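Local coordinates for protein exotoxin 3 (Staphylococcus aureus, PDB 2Z8L) that binds sialylated glycans such as sialyl Lewis X and, as a superantigen-like toxin, probably targets host glycoproteins that carry them, at residues 17-29 against 145-159. Numbering follows the deposited sequence.
Unlike the reference sequence in segment 17-29: Gly27 (reference Arg). Unlike the reference sequence in segment 145-159: Asn155 (reference Asp).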
loop_
_atom_site.group_PDB
_atom_site.type_symbol
_atom_site.label_atom_id
_atom_site.label_comp_id
_atom_site.label_asym_id
_atom_site.label_seq_id
_atom_site.Cartn_x
_atom_site.Cartn_y
_atom_site.Cartn_z
ATOM N N ASP A 17 6.371 -5.283 18.760
ATOM C CA ASP A 17 5.359 -4.918 19.795
ATOM C C ASP A 17 4.163 -4.367 19.064
ATOM O O ASP A 17 4.321 -3.691 18.063
ATOM C CB ASP A 17 5.958 -3.848 20.719
ATOM C CG ASP A 17 5.169 -3.617 21.986
ATOM O OD1 ASP A 17 3.940 -3.471 21.922
ATOM O OD2 ASP A 17 5.791 -3.521 23.096
ATOM N N ILE A 18 2.962 -4.640 19.576
ATOM C CA ILE A 18 1.715 -4.105 19.008
ATOM C C ILE A 18 1.730 -2.578 18.825
ATOM O O ILE A 18 1.203 -2.060 17.868
ATOM C CB ILE A 18 0.506 -4.494 19.824
ATOM C CG1 ILE A 18 -0.777 -4.015 19.170
ATOM C CG2 ILE A 18 0.554 -3.883 21.252
ATOM C CD1 ILE A 18 -1.964 -4.714 19.693
ATOM N N PHE A 19 2.362 -1.847 19.743
ATOM C CA PHE A 19 2.394 -0.394 19.599
ATOM C C PHE A 19 3.309 0.089 18.487
ATOM O O PHE A 19 3.043 1.120 17.867
ATOM C CB PHE A 19 2.737 0.264 20.918
ATOM C CG PHE A 19 1.739 0.002 21.976
ATOM C CD1 PHE A 19 0.497 0.599 21.908
ATOM C CD2 PHE A 19 2.011 -0.862 23.029
ATOM C CE1 PHE A 19 -0.443 0.394 22.906
ATOM C CE2 PHE A 19 1.073 -1.092 24.004
ATOM C CZ PHE A 19 -0.177 -0.479 23.919
ATOM N N ASP A 20 4.363 -0.674 18.195
ATOM C CA ASP A 20 5.222 -0.363 17.041
ATOM C C ASP A 20 4.479 -0.617 15.711
ATOM O O ASP A 20 4.662 0.114 14.745
ATOM C CB ASP A 20 6.519 -1.192 17.047
ATOM C CG ASP A 20 7.346 -0.978 18.281
ATOM O OD1 ASP A 20 7.444 0.187 18.743
ATOM O OD2 ASP A 20 7.923 -1.977 18.785
ATOM N N LEU A 21 3.670 -1.656 15.680
ATOM C CA LEU A 21 2.865 -1.956 14.508
ATOM C C LEU A 21 1.855 -0.812 14.304
ATOM O O LEU A 21 1.679 -0.305 13.204
ATOM C CB LEU A 21 2.169 -3.295 14.736
ATOM C CG LEU A 21 1.349 -3.920 13.650
ATOM C CD1 LEU A 21 2.181 -3.994 12.385
ATOM C CD2 LEU A 21 0.916 -5.312 14.155
ATOM N N ARG A 22 1.191 -0.389 15.377
ATOM C CA ARG A 22 0.253 0.717 15.297
ATOM C C ARG A 22 0.935 2.016 14.849
ATOM O O ARG A 22 0.410 2.768 14.015
ATOM C CB ARG A 22 -0.456 0.927 16.647
ATOM C CG ARG A 22 -1.554 1.998 16.627
ATOM C CD ARG A 22 -1.795 2.650 17.917
ATOM N NE ARG A 22 -2.523 3.909 17.721
ATOM C CZ ARG A 22 -1.976 5.090 17.395
ATOM N NH1 ARG A 22 -0.658 5.247 17.230
ATOM N NH2 ARG A 22 -2.768 6.151 17.242
ATOM N N ASP A 23 2.108 2.305 15.379
ATOM C CA ASP A 23 2.731 3.581 15.117
ATOM C C ASP A 23 3.218 3.619 13.662
ATOM O O ASP A 23 3.195 4.680 13.028
ATOM C CB ASP A 23 3.847 3.880 16.127
ATOM C CG ASP A 23 3.314 4.155 17.557
ATOM O OD1 ASP A 23 2.058 4.256 17.758
ATOM O OD2 ASP A 23 4.144 4.217 18.512
ATOM N N TYR A 24 3.643 2.470 13.135
ATOM C CA TYR A 24 4.023 2.351 11.702
ATOM C C TYR A 24 2.874 2.781 10.805
ATOM O O TYR A 24 3.036 3.608 9.934
ATOM C CB TYR A 24 4.453 0.932 11.334
ATOM C CG TYR A 24 4.813 0.733 9.888
ATOM C CD1 TYR A 24 6.043 1.136 9.394
ATOM C CD2 TYR A 24 3.951 0.155 9.009
ATOM C CE1 TYR A 24 6.373 0.934 8.053
ATOM C CE2 TYR A 24 4.291 -0.063 7.696
ATOM C CZ TYR A 24 5.507 0.360 7.227
ATOM O OH TYR A 24 5.880 0.156 5.921
ATOM N N TYR A 25 1.684 2.232 11.053
ATOM C CA TYR A 25 0.552 2.495 10.204
ATOM C C TYR A 25 -0.181 3.768 10.498
ATOM O O TYR A 25 -1.095 4.132 9.773
ATOM C CB TYR A 25 -0.413 1.294 10.237
ATOM C CG TYR A 25 0.049 0.094 9.460
ATOM C CD1 TYR A 25 0.061 0.118 8.075
ATOM C CD2 TYR A 25 0.562 -0.994 10.085
ATOM C CE1 TYR A 25 0.440 -0.973 7.292
ATOM C CE2 TYR A 25 0.930 -2.121 9.315
ATOM C CZ TYR A 25 0.910 -2.087 7.935
ATOM O OH TYR A 25 1.304 -3.181 7.184
ATOM N N SER A 26 0.259 4.493 11.541
ATOM C CA SER A 26 -0.275 5.803 11.949
ATOM C C SER A 26 0.626 6.909 11.489
ATOM O O SER A 26 0.338 8.098 11.726
ATOM C CB SER A 26 -0.356 5.889 13.487
ATOM O OG SER A 26 -1.200 4.912 13.978
ATOM N N GLY A 27 1.728 6.532 10.846
ATOM C CA GLY A 27 2.754 7.458 10.477
ATOM C C GLY A 27 2.584 8.046 9.102
ATOM O O GLY A 27 1.633 7.782 8.381
ATOM N N ALA A 28 3.555 8.867 8.738
ATOM C CA ALA A 28 3.471 9.598 7.517
ATOM C C ALA A 28 3.722 8.724 6.279
ATOM O O ALA A 28 4.443 7.713 6.298
ATOM C CB ALA A 28 4.468 10.766 7.547
ATOM N N SER A 29 3.050 9.116 5.221
ATOM C CA SER A 29 3.259 8.529 3.895
ATOM C C SER A 29 3.081 9.615 2.840
ATOM O O SER A 29 2.574 10.690 3.148
ATOM C CB SER A 29 2.268 7.400 3.685
ATOM O OG SER A 29 0.931 7.883 3.639
ATOM N N ASP A 145 -3.017 -1.643 1.652
ATOM C CA ASP A 145 -2.773 -2.137 3.033
ATOM C C ASP A 145 -2.597 -0.952 3.967
ATOM O O ASP A 145 -3.268 -0.848 4.996
ATOM C CB ASP A 145 -1.543 -3.090 3.025
ATOM C CG ASP A 145 -1.034 -3.484 4.422
ATOM O OD1 ASP A 145 -1.744 -4.273 5.058
ATOM O OD2 ASP A 145 0.048 -3.008 4.859
ATOM N N PHE A 146 -1.729 -0.037 3.610
ATOM C CA PHE A 146 -1.389 1.063 4.497
ATOM C C PHE A 146 -2.577 1.996 4.752
ATOM O O PHE A 146 -2.921 2.319 5.900
ATOM C CB PHE A 146 -0.214 1.831 3.933
ATOM C CG PHE A 146 0.399 2.811 4.919
ATOM C CD1 PHE A 146 -0.083 4.100 5.061
ATOM C CD2 PHE A 146 1.485 2.432 5.706
ATOM C CE1 PHE A 146 0.511 4.964 5.996
ATOM C CE2 PHE A 146 2.039 3.263 6.612
ATOM C CZ PHE A 146 1.538 4.534 6.785
ATOM N N LYS A 147 -3.207 2.426 3.656
ATOM C CA LYS A 147 -4.329 3.316 3.805
ATOM C C LYS A 147 -5.534 2.677 4.540
ATOM O O LYS A 147 -6.241 3.376 5.315
ATOM C CB LYS A 147 -4.714 3.825 2.457
ATOM C CG LYS A 147 -3.658 4.762 1.948
ATOM C CD LYS A 147 -4.118 5.477 0.751
ATOM C CE LYS A 147 -3.265 6.775 0.532
ATOM N NZ LYS A 147 -3.389 7.296 -0.886
ATOM N N LEU A 148 -5.843 1.417 4.263
ATOM C CA LEU A 148 -6.974 0.780 4.940
ATOM C C LEU A 148 -6.677 0.575 6.410
ATOM O O LEU A 148 -7.522 0.850 7.239
ATOM C CB LEU A 148 -7.294 -0.536 4.274
ATOM C CG LEU A 148 -7.861 -0.535 2.834
ATOM C CD1 LEU A 148 -7.897 -1.934 2.234
ATOM C CD2 LEU A 148 -9.254 0.146 2.748
ATOM N N ARG A 149 -5.469 0.128 6.770
ATOM C CA ARG A 149 -5.115 0.064 8.221
ATOM C C ARG A 149 -5.151 1.420 8.896
ATOM O O ARG A 149 -5.678 1.526 10.009
ATOM C CB ARG A 149 -3.759 -0.597 8.494
ATOM C CG ARG A 149 -3.668 -2.046 7.968
ATOM C CD ARG A 149 -2.553 -2.770 8.628
ATOM N NE ARG A 149 -2.064 -3.838 7.807
ATOM C CZ ARG A 149 -1.360 -4.871 8.234
ATOM N NH1 ARG A 149 -1.083 -5.003 9.518
ATOM N NH2 ARG A 149 -0.935 -5.743 7.335
ATOM N N GLN A 150 -4.588 2.454 8.255
ATOM C CA GLN A 150 -4.613 3.765 8.856
ATOM C C GLN A 150 -6.061 4.240 9.126
ATOM O O GLN A 150 -6.332 4.780 10.162
ATOM C CB GLN A 150 -3.841 4.750 7.982
ATOM C CG GLN A 150 -3.612 6.081 8.667
ATOM C CD GLN A 150 -2.471 6.865 8.073
ATOM O OE1 GLN A 150 -2.695 7.696 7.173
ATOM N NE2 GLN A 150 -1.236 6.631 8.574
ATOM N N TYR A 151 -6.962 3.975 8.183
ATOM C CA TYR A 151 -8.382 4.333 8.336
ATOM C C TYR A 151 -8.986 3.565 9.528
ATOM O O TYR A 151 -9.730 4.110 10.333
ATOM C CB TYR A 151 -9.141 4.001 7.092
ATOM C CG TYR A 151 -10.606 4.245 7.171
ATOM C CD1 TYR A 151 -11.108 5.517 6.982
ATOM C CD2 TYR A 151 -11.480 3.214 7.419
ATOM C CE1 TYR A 151 -12.473 5.759 7.095
ATOM C CE2 TYR A 151 -12.846 3.432 7.528
ATOM C CZ TYR A 151 -13.334 4.708 7.357
ATOM O OH TYR A 151 -14.684 4.913 7.464
ATOM N N LEU A 152 -8.652 2.280 9.644
ATOM C CA LEU A 152 -9.186 1.468 10.740
ATOM C C LEU A 152 -8.629 1.845 12.113
ATOM O O LEU A 152 -9.311 1.722 13.147
ATOM C CB LEU A 152 -8.976 -0.032 10.446
ATOM C CG LEU A 152 -9.691 -0.609 9.230
ATOM C CD1 LEU A 152 -9.173 -2.019 8.996
ATOM C CD2 LEU A 152 -11.215 -0.550 9.422
ATOM N N ILE A 153 -7.367 2.303 12.159
ATOM C CA ILE A 153 -6.780 2.767 13.379
ATOM C C ILE A 153 -7.469 4.049 13.839
ATOM O O ILE A 153 -7.780 4.199 15.036
ATOM C CB ILE A 153 -5.269 2.984 13.216
ATOM C CG1 ILE A 153 -4.563 1.632 13.103
ATOM C CG2 ILE A 153 -4.677 3.739 14.424
ATOM C CD1 ILE A 153 -3.114 1.728 12.444
ATOM N N GLN A 154 -7.687 4.947 12.883
ATOM C CA GLN A 154 -8.287 6.273 13.188
ATOM C C GLN A 154 -9.776 6.196 13.538
ATOM O O GLN A 154 -10.285 7.028 14.297
ATOM C CB GLN A 154 -8.129 7.226 12.004
ATOM C CG GLN A 154 -6.685 7.609 11.661
ATOM C CD GLN A 154 -6.528 8.301 10.291
ATOM O OE1 GLN A 154 -7.336 8.108 9.354
ATOM N NE2 GLN A 154 -5.437 9.041 10.145
ATOM N N ASN A 155 -10.484 5.241 12.953
ATOM C CA ASN A 155 -11.955 5.240 13.014
ATOM C C ASN A 155 -12.603 4.021 13.679
ATOM O O ASN A 155 -13.760 4.094 14.092
ATOM C CB ASN A 155 -12.510 5.418 11.622
ATOM C CG ASN A 155 -12.081 6.713 10.996
ATOM O OD1 ASN A 155 -11.190 6.755 10.138
ATOM N ND2 ASN A 155 -12.713 7.786 11.422
ATOM N N PHE A 156 -11.898 2.893 13.731
ATOM C CA PHE A 156 -12.464 1.658 14.220
ATOM C C PHE A 156 -11.602 0.966 15.264
ATOM O O PHE A 156 -11.735 -0.239 15.495
ATOM C CB PHE A 156 -12.827 0.729 13.051
ATOM C CG PHE A 156 -13.953 1.252 12.235
ATOM C CD1 PHE A 156 -15.280 1.021 12.635
ATOM C CD2 PHE A 156 -13.726 2.040 11.138
ATOM C CE1 PHE A 156 -16.327 1.555 11.906
ATOM C CE2 PHE A 156 -14.778 2.553 10.397
ATOM C CZ PHE A 156 -16.065 2.320 10.789
ATOM N N ASP A 157 -10.719 1.726 15.913
ATOM C CA ASP A 157 -10.001 1.230 17.062
ATOM C C ASP A 157 -9.112 0.016 16.746
ATOM O O ASP A 157 -8.804 -0.774 17.625
ATOM C CB ASP A 157 -10.969 0.852 18.195
ATOM C CG ASP A 157 -11.713 2.055 18.793
ATOM O OD1 ASP A 157 -11.138 3.173 18.834
ATOM O OD2 ASP A 157 -12.853 1.856 19.289
ATOM N N LEU A 158 -8.657 -0.121 15.509
ATOM C CA LEU A 158 -7.632 -1.134 15.250
ATOM C C LEU A 158 -6.380 -0.912 16.131
ATOM O O LEU A 158 -5.864 0.208 16.241
ATOM C CB LEU A 158 -7.244 -1.152 13.774
ATOM C CG LEU A 158 -6.271 -2.256 13.361
ATOM C CD1 LEU A 158 -6.755 -3.686 13.514
ATOM C CD2 LEU A 158 -5.875 -2.029 11.946
ATOM N N TYR A 159 -5.920 -1.998 16.733
ATOM C CA TYR A 159 -4.753 -2.072 17.622
ATOM C C TYR A 159 -4.995 -1.482 19.001
ATOM O O TYR A 159 -4.049 -1.310 19.750
ATOM C CB TYR A 159 -3.466 -1.544 16.986
ATOM C CG TYR A 159 -3.130 -2.224 15.677
ATOM C CD1 TYR A 159 -3.148 -3.622 15.560
ATOM C CD2 TYR A 159 -2.787 -1.484 14.564
ATOM C CE1 TYR A 159 -2.850 -4.243 14.306
ATOM C CE2 TYR A 159 -2.485 -2.082 13.334
ATOM C CZ TYR A 159 -2.490 -3.468 13.229
ATOM O OH TYR A 159 -2.206 -4.150 12.072
HETATM O O HOH W 1 -0.042 8.628 6.126
#
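Tyr25, from the N-terminal helical segment, lies against Arg149 of helix 141-155, the long helix packed on the beta-grasp sheet of this two-domain superantigen-like fold. The axes of 18-25 and 145-155 come no closer than 9.8 Å.

Followed outward, Tyr25 first sets CB against Ile153 CD1 at 3.5 Å. The first torsion, -75°, turns CG anti to its carbonyl carbon and places the ring with one face against Arg149. CD1 then meets Phe146 CD2, two rings inclined obliquely. Arg149 CD stands 3.5 Å from the centroid of the Tyr25 ring and almost on its normal, a CH-pi contact; Tyr24 CD2 covers the opposite face. Further out, the extended arginine lays its guanidinium nearly parallel to the ring, planes 12° apart, face-on over the hydroxyl. NE and NH2 meet OH at poor angles and are not hydrogen-bonded to it; OH instead donates to the syn lone pair of Asp145 OD2 at 2.6 Å and is also hydrogen-bonded to Leu186 N. The other carboxylate oxygen, OD1, takes both NE and NH2 of Arg149 side-on in a salt bridge, which should fix the guanidinium's rotation, while Arg149 NH1 bonds Tyr159 OH, itself also hydrogen-bonded to Leu182 O. The Arg149 side chain lies about 8 Å from the bound galactose, and Lys184, whose carbonyl NH1 also bonds, is a glycan-pocket residue.

The Phe146 edge points toward the Tyr24 face in an offset edge-to-face pair, planes at 78°. Beyond the aromatic cluster, Gln150 NE2 donates twice: to Tyr25 O at 2.8 Å, from above the carbonyl plane, and to Gly27 O at 3.1 Å, on an in-plane lone pair. One water donates to Gly27 O and Gln150 OE1 while accepting from Ser29 OG at 2.8 Å.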